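PDB 5C1E: pectinesterase from Aspergillus niger, which catalyses hydrolysis of the methyl esters of pectin, releasing methanol and leaving free galacturonate units, and is probably involved in plant tissue maceration. Local coordinates for residues A[106-111]-A[119-124]; A[154-157]-A[162-165]; A[183-188]-A[196-201]. All coordinates share one frame; numbering follows the deposited sequence.

Contact 1: A[106-111]-A[119-124]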
loop_
_atom_site.group_PDB
_atom_site.type_symbol
_atom_site.label_atom_id
_atom_site.label_comp_id
_atom_site.label_asym_id
_atom_site.label_seq_id
_atom_site.Cartn_x
_atom_site.Cartn_y
_atom_site.Cartn_z
ATOM N N ILE A 106 7.633 3.410 8.587
ATOM C CA ILE A 106 8.024 2.017 8.829
ATOM C C ILE A 106 8.132 1.306 7.485
ATOM O O ILE A 106 7.302 1.533 6.596
ATOM C CB ILE A 106 7.026 1.334 9.781
ATOM C CG1 ILE A 106 7.202 1.963 11.177
ATOM C CG2 ILE A 106 7.227 -0.178 9.775
ATOM C CD1 ILE A 106 6.729 1.185 12.341
ATOM N N ASN A 107 9.173 0.493 7.328
ATOM C CA ASN A 107 9.300 -0.388 6.171
ATOM C C ASN A 107 8.755 -1.772 6.529
ATOM O O ASN A 107 9.072 -2.292 7.595
ATOM C CB ASN A 107 10.757 -0.569 5.746
ATOM C CG ASN A 107 11.445 0.734 5.424
ATOM O OD1 ASN A 107 10.814 1.759 5.166
ATOM N ND2 ASN A 107 12.750 0.707 5.462
ATOM N N VAL A 108 7.968 -2.348 5.628
ATOM C CA VAL A 108 7.458 -3.700 5.762
ATOM C C VAL A 108 7.827 -4.503 4.531
ATOM O O VAL A 108 7.598 -4.064 3.395
ATOM C CB VAL A 108 5.908 -3.730 5.958
ATOM C CG1 VAL A 108 5.401 -5.162 6.133
ATOM C CG2 VAL A 108 5.510 -2.896 7.163
ATOM N N GLU A 109 8.372 -5.695 4.750
ATOM C CA GLU A 109 8.784 -6.530 3.642
ATOM C C GLU A 109 8.445 -7.989 3.851
ATOM O O GLU A 109 8.363 -8.471 4.969
ATOM C CB GLU A 109 10.276 -6.375 3.356
ATOM C CG GLU A 109 11.174 -6.742 4.506
ATOM C CD GLU A 109 12.645 -6.788 4.107
ATOM O OE1 GLU A 109 13.350 -7.763 4.483
ATOM O OE2 GLU A 109 13.083 -5.843 3.414
ATOM N N ASN A 110 8.199 -8.654 2.740
ATOM C CA ASN A 110 8.196 -10.118 2.696
ATOM C C ASN A 110 9.408 -10.508 1.845
ATOM O O ASN A 110 9.508 -10.086 0.704
ATOM C CB ASN A 110 6.879 -10.656 2.125
ATOM C CG ASN A 110 6.759 -12.179 2.250
ATOM O OD1 ASN A 110 7.709 -12.903 2.004
ATOM N ND2 ASN A 110 5.587 -12.662 2.636
ATOM N N GLY A 111 10.331 -11.288 2.413
ATOM C CA GLY A 111 11.567 -11.642 1.724
ATOM C C GLY A 111 11.502 -12.844 0.792
ATOM O O GLY A 111 12.536 -13.290 0.312
ATOM N N VAL A 119 2.722 -11.838 0.650
ATOM C CA VAL A 119 2.237 -10.519 1.026
ATOM C C VAL A 119 3.152 -9.833 2.038
ATOM O O VAL A 119 3.594 -10.445 3.000
ATOM C CB VAL A 119 0.803 -10.615 1.565
ATOM C CG1 VAL A 119 0.272 -9.278 2.060
ATOM C CG2 VAL A 119 -0.107 -11.145 0.465
ATOM N N ALA A 120 3.434 -8.552 1.791
ATOM C CA ALA A 120 4.163 -7.733 2.763
ATOM C C ALA A 120 3.196 -7.202 3.812
ATOM O O ALA A 120 3.354 -7.489 4.986
ATOM C CB ALA A 120 4.899 -6.602 2.082
ATOM N N LEU A 121 2.177 -6.463 3.391
ATOM C CA LEU A 121 1.164 -5.969 4.316
ATOM C C LEU A 121 -0.231 -6.159 3.750
ATOM O O LEU A 121 -0.458 -5.949 2.549
ATOM C CB LEU A 121 1.392 -4.495 4.693
ATOM C CG LEU A 121 0.385 -3.911 5.700
ATOM C CD1 LEU A 121 1.045 -2.940 6.655
ATOM C CD2 LEU A 121 -0.789 -3.243 5.001
ATOM N N VAL A 122 -1.150 -6.619 4.603
ATOM C CA VAL A 122 -2.551 -6.644 4.225
ATOM C C VAL A 122 -3.287 -5.601 5.057
ATOM O O VAL A 122 -3.148 -5.534 6.295
ATOM C CB VAL A 122 -3.218 -8.050 4.297
ATOM C CG1 VAL A 122 -2.914 -8.767 5.584
ATOM C CG2 VAL A 122 -4.730 -7.951 4.099
ATOM N N GLY A 123 -4.039 -4.776 4.353
ATOM C CA GLY A 123 -4.944 -3.829 4.971
ATOM C C GLY A 123 -6.355 -4.342 4.871
ATOM O O GLY A 123 -6.900 -4.443 3.776
ATOM N N ASN A 124 -6.947 -4.688 6.009
ATOM C CA ASN A 124 -8.288 -5.280 6.023
ATOM C C ASN A 124 -9.138 -4.675 7.135
ATOM O O ASN A 124 -9.568 -5.363 8.063
ATOM C CB ASN A 124 -8.175 -6.802 6.142
ATOM C CG ASN A 124 -9.507 -7.507 6.019
ATOM O OD1 ASN A 124 -10.444 -6.993 5.420
ATOM N ND2 ASN A 124 -9.600 -8.689 6.607
#
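The flat carboxamide of Asn110 meets Val119 in its own plane. Asn110 ND2 donates a hydrogen bond to Val119 O at 3.0 Å, and this oxygen lies only 2° out of the amide plane. The N-H points almost straight at its acceptor, at 166°. Seen from the carbonyl the approach is different: ND2 sits above the Val119 carbonyl plane, 53° out of it, and so is not on a lone pair. CG of Asn110 is anti to the backbone N, which extends the amide across to the second segment. The group is gripped at both ends. ND2 also bonds to Ile80 O, and OD1 accepts a bond from Tyr112 N. These three bonds should fix the rotation of the amide and satisfy its buried polar atoms.

Next to the amide, side-chain carbons pack on one another and on backbone atoms. Val108 CG1 comes to 3.3 Å from Ala120 O. Val108 CG1 also packs on Ala120 CB and Leu121 CB, both at 4.3 Å. Ala120 CB lies 3.9 Å from Asn110 N. Val94 lies against both Val108 and Leu121 and extends the apolar layer. Glu109 turns the other way and bonds to Thr77.

Ala120 has helical backbone angles, and strand 121-124 begins just after it. Strands 107-110 and 121-124 belong to different parallel sheets. The contact fills the inner side of the bend between them, as expected for one coil of the right-handed parallel beta-helix of pectinesterases.

Contact 2: A[154-157]-A[162-165]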
loop_
_atom_site.group_PDB
_atom_site.type_symbol
_atom_site.label_atom_id
_atom_site.label_comp_id
_atom_site.label_asym_id
_atom_site.label_seq_id
_atom_site.Cartn_x
_atom_site.Cartn_y
_atom_site.Cartn_z
ATOM N N CYS A 154 4.456 7.143 0.345
ATOM C CA CYS A 154 4.933 5.805 0.556
ATOM C C CYS A 154 5.662 5.303 -0.689
ATOM O O CYS A 154 5.576 5.895 -1.775
ATOM C CB CYS A 154 3.776 4.852 0.887
ATOM S SG CYS A 154 2.954 5.165 2.480
ATOM N N MET A 155 6.387 4.206 -0.504
ATOM C CA MET A 155 7.053 3.517 -1.584
ATOM C C MET A 155 6.461 2.124 -1.613
ATOM O O MET A 155 6.546 1.400 -0.610
ATOM C CB MET A 155 8.554 3.481 -1.311
ATOM C CG MET A 155 9.442 3.123 -2.494
ATOM S SD MET A 155 9.321 1.424 -3.075
ATOM C CE MET A 155 9.798 0.481 -1.615
ATOM N N ILE A 156 5.843 1.757 -2.739
ATOM C CA ILE A 156 5.260 0.415 -2.914
ATOM C C ILE A 156 5.999 -0.273 -4.055
ATOM O O ILE A 156 5.957 0.194 -5.205
ATOM C CB ILE A 156 3.738 0.445 -3.197
ATOM C CG1 ILE A 156 3.009 1.179 -2.086
ATOM C CG2 ILE A 156 3.164 -0.975 -3.226
ATOM C CD1 ILE A 156 2.647 2.586 -2.442
ATOM N N GLU A 157 6.643 -1.394 -3.727
ATOM C CA GLU A 157 7.489 -2.102 -4.690
ATOM C C GLU A 157 7.065 -3.536 -4.908
ATOM O O GLU A 157 6.778 -4.278 -3.954
ATOM C CB GLU A 157 8.950 -2.080 -4.242
ATOM C CG GLU A 157 9.903 -2.643 -5.284
ATOM C CD GLU A 157 11.375 -2.379 -5.008
ATOM O OE1 GLU A 157 12.194 -2.724 -5.880
ATOM O OE2 GLU A 157 11.729 -1.856 -3.939
ATOM N N TYR A 162 0.927 -6.266 -7.487
ATOM C CA TYR A 162 1.495 -5.865 -6.203
ATOM C C TYR A 162 0.701 -4.835 -5.392
ATOM O O TYR A 162 1.041 -4.588 -4.244
ATOM C CB TYR A 162 2.983 -5.529 -6.318
ATOM C CG TYR A 162 3.441 -4.365 -7.173
ATOM C CD1 TYR A 162 3.681 -4.519 -8.533
ATOM C CD2 TYR A 162 3.731 -3.143 -6.597
ATOM C CE1 TYR A 162 4.159 -3.486 -9.300
ATOM C CE2 TYR A 162 4.218 -2.093 -7.354
ATOM C CZ TYR A 162 4.444 -2.264 -8.693
ATOM O OH TYR A 162 4.940 -1.219 -9.432
ATOM N N ILE A 163 -0.372 -4.294 -5.980
ATOM C CA ILE A 163 -1.416 -3.563 -5.238
ATOM C C ILE A 163 -2.710 -4.241 -5.657
ATOM O O ILE A 163 -3.086 -4.174 -6.816
ATOM C CB ILE A 163 -1.444 -2.069 -5.588
ATOM C CG1 ILE A 163 -0.092 -1.430 -5.272
ATOM C CG2 ILE A 163 -2.574 -1.359 -4.835
ATOM C CD1 ILE A 163 0.080 -0.021 -5.821
ATOM N N PHE A 164 -3.324 -4.976 -4.744
ATOM C CA PHE A 164 -4.420 -5.870 -5.113
ATOM C C PHE A 164 -5.437 -6.015 -3.989
ATOM O O PHE A 164 -5.102 -5.861 -2.821
ATOM C CB PHE A 164 -3.869 -7.254 -5.584
ATOM C CG PHE A 164 -3.426 -8.155 -4.461
ATOM C CD1 PHE A 164 -2.267 -7.869 -3.741
ATOM C CD2 PHE A 164 -4.156 -9.275 -4.122
ATOM C CE1 PHE A 164 -1.875 -8.675 -2.691
ATOM C CE2 PHE A 164 -3.770 -10.083 -3.070
ATOM C CZ PHE A 164 -2.632 -9.792 -2.358
ATOM N N GLY A 165 -6.679 -6.330 -4.372
ATOM C CA GLY A 165 -7.788 -6.479 -3.421
ATOM C C GLY A 165 -8.916 -5.529 -3.734
ATOM O O GLY A 165 -8.940 -4.904 -4.815
#
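A bend in a coil of the parallel beta-helix brings Ile156 against Tyr162 and Ile163. Strand 155-158 lies in one parallel sheet and strand 163-165 in another. The turn between them carries Asp161, the predicted active-site residue.

CG2 of Ile156 does most of the touching. It is anti to the backbone N, and CG1 lies beside that N (chi1 -57°). This aims the CG2 methyl at the second segment. Ile156 CG2 packs 3.9 Å from Ile163 CG1 and 4.0 Å from Tyr162 CD2. The side chains of Ile156 and Ile163 run roughly perpendicular to each other, and Ile163 CD1 also lies 4.1 Å from Ile156 CG2.

The Tyr162 ring also meets the backbone of strand 155-158. Ile156 O is at the ring edge, near its plane, 3.6 Å from Tyr162 CE2. The backbone atom Glu157 C is 3.8 Å from Tyr162 CD2. CG of Tyr162 sits between its backbone N and carbonyl carbon (chi1 64°), a torsion that brings CD2 and CE2 up to Ile156 and Glu157. The phenol oxygen is satisfied further on, by a hydrogen bond with Ser178 OG. That bond should limit movement of the ring.

Other coils continue the packing. Phe135 touches Ile156, and Ile184 touches both Tyr162 and Ile163. Phe164 stacks with Tyr143.

The contact is largely buried and is made by van der Waals packing of side chains and backbone. It forms the inside of the corner beside Asp161, a layout consistent with the beta-helix core of pectin methylesterases.

Contact 3: A[183-188]-A[196-201]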
loop_
_atom_site.group_PDB
_atom_site.type_symbol
_atom_site.label_atom_id
_atom_site.label_comp_id
_atom_site.label_asym_id
_atom_site.label_seq_id
_atom_site.Cartn_x
_atom_site.Cartn_y
_atom_site.Cartn_z
ATOM N N ALA A 183 1.597 -6.608 -13.890
ATOM C CA ALA A 183 0.599 -5.553 -13.738
ATOM C C ALA A 183 0.683 -4.991 -12.337
ATOM O O ALA A 183 0.812 -5.737 -11.379
ATOM C CB ALA A 183 -0.788 -6.091 -14.018
ATOM N N ILE A 184 0.607 -3.665 -12.213
ATOM C CA ILE A 184 0.755 -3.034 -10.918
ATOM C C ILE A 184 -0.474 -3.307 -10.049
ATOM O O ILE A 184 -0.345 -3.770 -8.932
ATOM C CB ILE A 184 0.962 -1.517 -11.048
ATOM C CG1 ILE A 184 2.277 -1.215 -11.756
ATOM C CG2 ILE A 184 0.967 -0.874 -9.677
ATOM C CD1 ILE A 184 2.421 0.208 -12.236
ATOM N N THR A 185 -1.659 -3.003 -10.565
ATOM C CA THR A 185 -2.898 -3.186 -9.782
ATOM C C THR A 185 -3.670 -4.435 -10.196
ATOM O O THR A 185 -3.707 -4.805 -11.364
ATOM C CB THR A 185 -3.851 -1.969 -9.859
ATOM O OG1 THR A 185 -4.364 -1.768 -11.196
ATOM C CG2 THR A 185 -3.163 -0.723 -9.358
ATOM N N ALA A 186 -4.328 -5.053 -9.222
ATOM C CA ALA A 186 -5.243 -6.139 -9.483
ATOM C C ALA A 186 -6.461 -6.029 -8.561
ATOM O O ALA A 186 -6.559 -6.703 -7.530
ATOM C CB ALA A 186 -4.528 -7.479 -9.319
ATOM N N SER A 187 -7.386 -5.152 -8.940
ATOM C CA SER A 187 -8.575 -4.908 -8.131
ATOM C C SER A 187 -9.551 -6.070 -8.251
ATOM O O SER A 187 -9.778 -6.580 -9.347
ATOM C CB SER A 187 -9.277 -3.619 -8.538
ATOM O OG SER A 187 -10.585 -3.553 -7.989
ATOM N N SER A 188 -10.137 -6.439 -7.114
ATOM C CA SER A 188 -11.150 -7.488 -7.042
ATOM C C SER A 188 -12.574 -6.924 -6.864
ATOM O O SER A 188 -13.494 -7.651 -6.457
ATOM C CB SER A 188 -10.813 -8.471 -5.910
ATOM O OG SER A 188 -10.596 -7.765 -4.703
ATOM N N GLY A 196 -16.327 1.293 -4.323
ATOM C CA GLY A 196 -14.896 1.490 -4.214
ATOM C C GLY A 196 -14.155 1.854 -5.490
ATOM O O GLY A 196 -14.611 1.581 -6.598
ATOM N N TRP A 197 -13.015 2.510 -5.298
ATOM C CA TRP A 197 -12.062 2.860 -6.355
ATOM C C TRP A 197 -10.663 2.598 -5.828
ATOM O O TRP A 197 -10.418 2.717 -4.620
ATOM C CB TRP A 197 -12.076 4.361 -6.686
ATOM C CG TRP A 197 -13.302 4.917 -7.345
ATOM C CD1 TRP A 197 -14.558 5.052 -6.794
ATOM C CD2 TRP A 197 -13.384 5.465 -8.670
ATOM N NE1 TRP A 197 -15.413 5.618 -7.714
ATOM C CE2 TRP A 197 -14.712 5.883 -8.869
ATOM C CE3 TRP A 197 -12.462 5.624 -9.714
ATOM C CZ2 TRP A 197 -15.141 6.443 -10.076
ATOM C CZ3 TRP A 197 -12.883 6.200 -10.907
ATOM C CH2 TRP A 197 -14.214 6.587 -11.079
ATOM N N TYR A 198 -9.737 2.304 -6.735
ATOM C CA TYR A 198 -8.340 2.687 -6.525
ATOM C C TYR A 198 -8.130 4.025 -7.235
ATOM O O TYR A 198 -8.434 4.160 -8.442
ATOM C CB TYR A 198 -7.343 1.746 -7.191
ATOM C CG TYR A 198 -7.197 0.325 -6.661
ATOM C CD1 TYR A 198 -8.199 -0.315 -5.918
ATOM C CD2 TYR A 198 -6.061 -0.409 -6.999
ATOM C CE1 TYR A 198 -8.035 -1.620 -5.469
ATOM C CE2 TYR A 198 -5.891 -1.708 -6.581
ATOM C CZ TYR A 198 -6.868 -2.316 -5.826
ATOM O OH TYR A 198 -6.654 -3.599 -5.449
ATOM N N ALA A 199 -7.540 4.965 -6.522
ATOM C CA ALA A 199 -7.101 6.219 -7.124
ATOM C C ALA A 199 -5.611 6.376 -6.873
ATOM O O ALA A 199 -5.168 6.415 -5.724
ATOM C CB ALA A 199 -7.872 7.396 -6.546
ATOM N N ILE A 200 -4.840 6.473 -7.958
ATOM C CA ILE A 200 -3.398 6.720 -7.866
ATOM C C ILE A 200 -3.159 8.157 -8.321
ATOM O O ILE A 200 -3.318 8.468 -9.500
ATOM C CB ILE A 200 -2.622 5.680 -8.685
ATOM C CG1 ILE A 200 -2.813 4.322 -8.013
ATOM C CG2 ILE A 200 -1.149 6.048 -8.771
ATOM C CD1 ILE A 200 -2.560 3.155 -8.905
ATOM N N ASP A 201 -2.840 9.023 -7.361
ATOM C CA ASP A 201 -2.873 10.476 -7.564
ATOM C C ASP A 201 -1.547 11.146 -7.253
ATOM O O ASP A 201 -1.002 10.995 -6.160
ATOM C CB ASP A 201 -3.962 11.110 -6.693
ATOM C CG ASP A 201 -4.050 12.615 -6.871
ATOM O OD1 ASP A 201 -4.724 13.067 -7.811
ATOM O OD2 ASP A 201 -3.472 13.340 -6.047
#
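Tyr198 crosses from strand 198-201 to strand 185-187 and meets Thr185 and Ser187 along its ring, and Ser187 again at its hydroxyl. Starting from CB, chi1 of -68° puts CG beside the backbone N, and the ring reaches inward from its strand. Tyr198 CD2 meets Thr185 CG2 at 3.7 Å, and Tyr198 CE2 lies 3.9 Å from Thr185 CB. Thr185 CG2 is at the ring edge; the two side chains lie alongside, pointing opposite ways. One face is covered by Ser187. Ser187 CB stands 4.1 Å from the Tyr198 ring centroid and 25° off the normal, a CH-pi contact displaced toward the rim. At the tip, Tyr198 OH packs 3.5 Å from Ser187 CA. It is hydrogen-bonded to Gly165 O.

Beside the ring, Thr185 CG2 also meets Ile200 CD1 tip to tip at 4.0 Å. The axes of strands 185-187 and 198-201 approach to 10.1 Å, their N-to-C directions 154° apart, so nearly antiparallel. Ala186 turns its methyl away, toward Asp161, the predicted active-site residue, and a bound glycerol that may come from the crystallisation liquor.

Between the segments the contact is mostly packing, with the phenol oxygen against the backbone. The buried polar ends are paired elsewhere: Thr185 OG1 with Leu219 O, and Ser187 OG with Arg189 N. The phenol bond ties Tyr198 to strand 163-165, the preceding neighbour of 182-187 in its sheet.

The three contacts come in series along the chain, within one beta-helix. Centres of contacts 1 and 2 are about 9 Å apart, as are those of contacts 2 and 3. Centres of contacts 1 and 3 are about 17 Å apart, and these two do not touch. All three reach the sheet holding strands 121-124, 163-165 and 182-187. Contacts 1 and 2 also share the sheet of strands 107-110 and 155-158, whereas contact 3 reaches the ten-stranded sheet. Val119 CG2 packs on Phe164 CZ at 4.0 Å. Between neighbouring strands, Ile163 O and Ala186 N probably form a 2.8 Å hydrogen bond. The contacts pack different faces of the beta-helix together, with Asp161, the predicted active-site residue, near contacts 2 and 3.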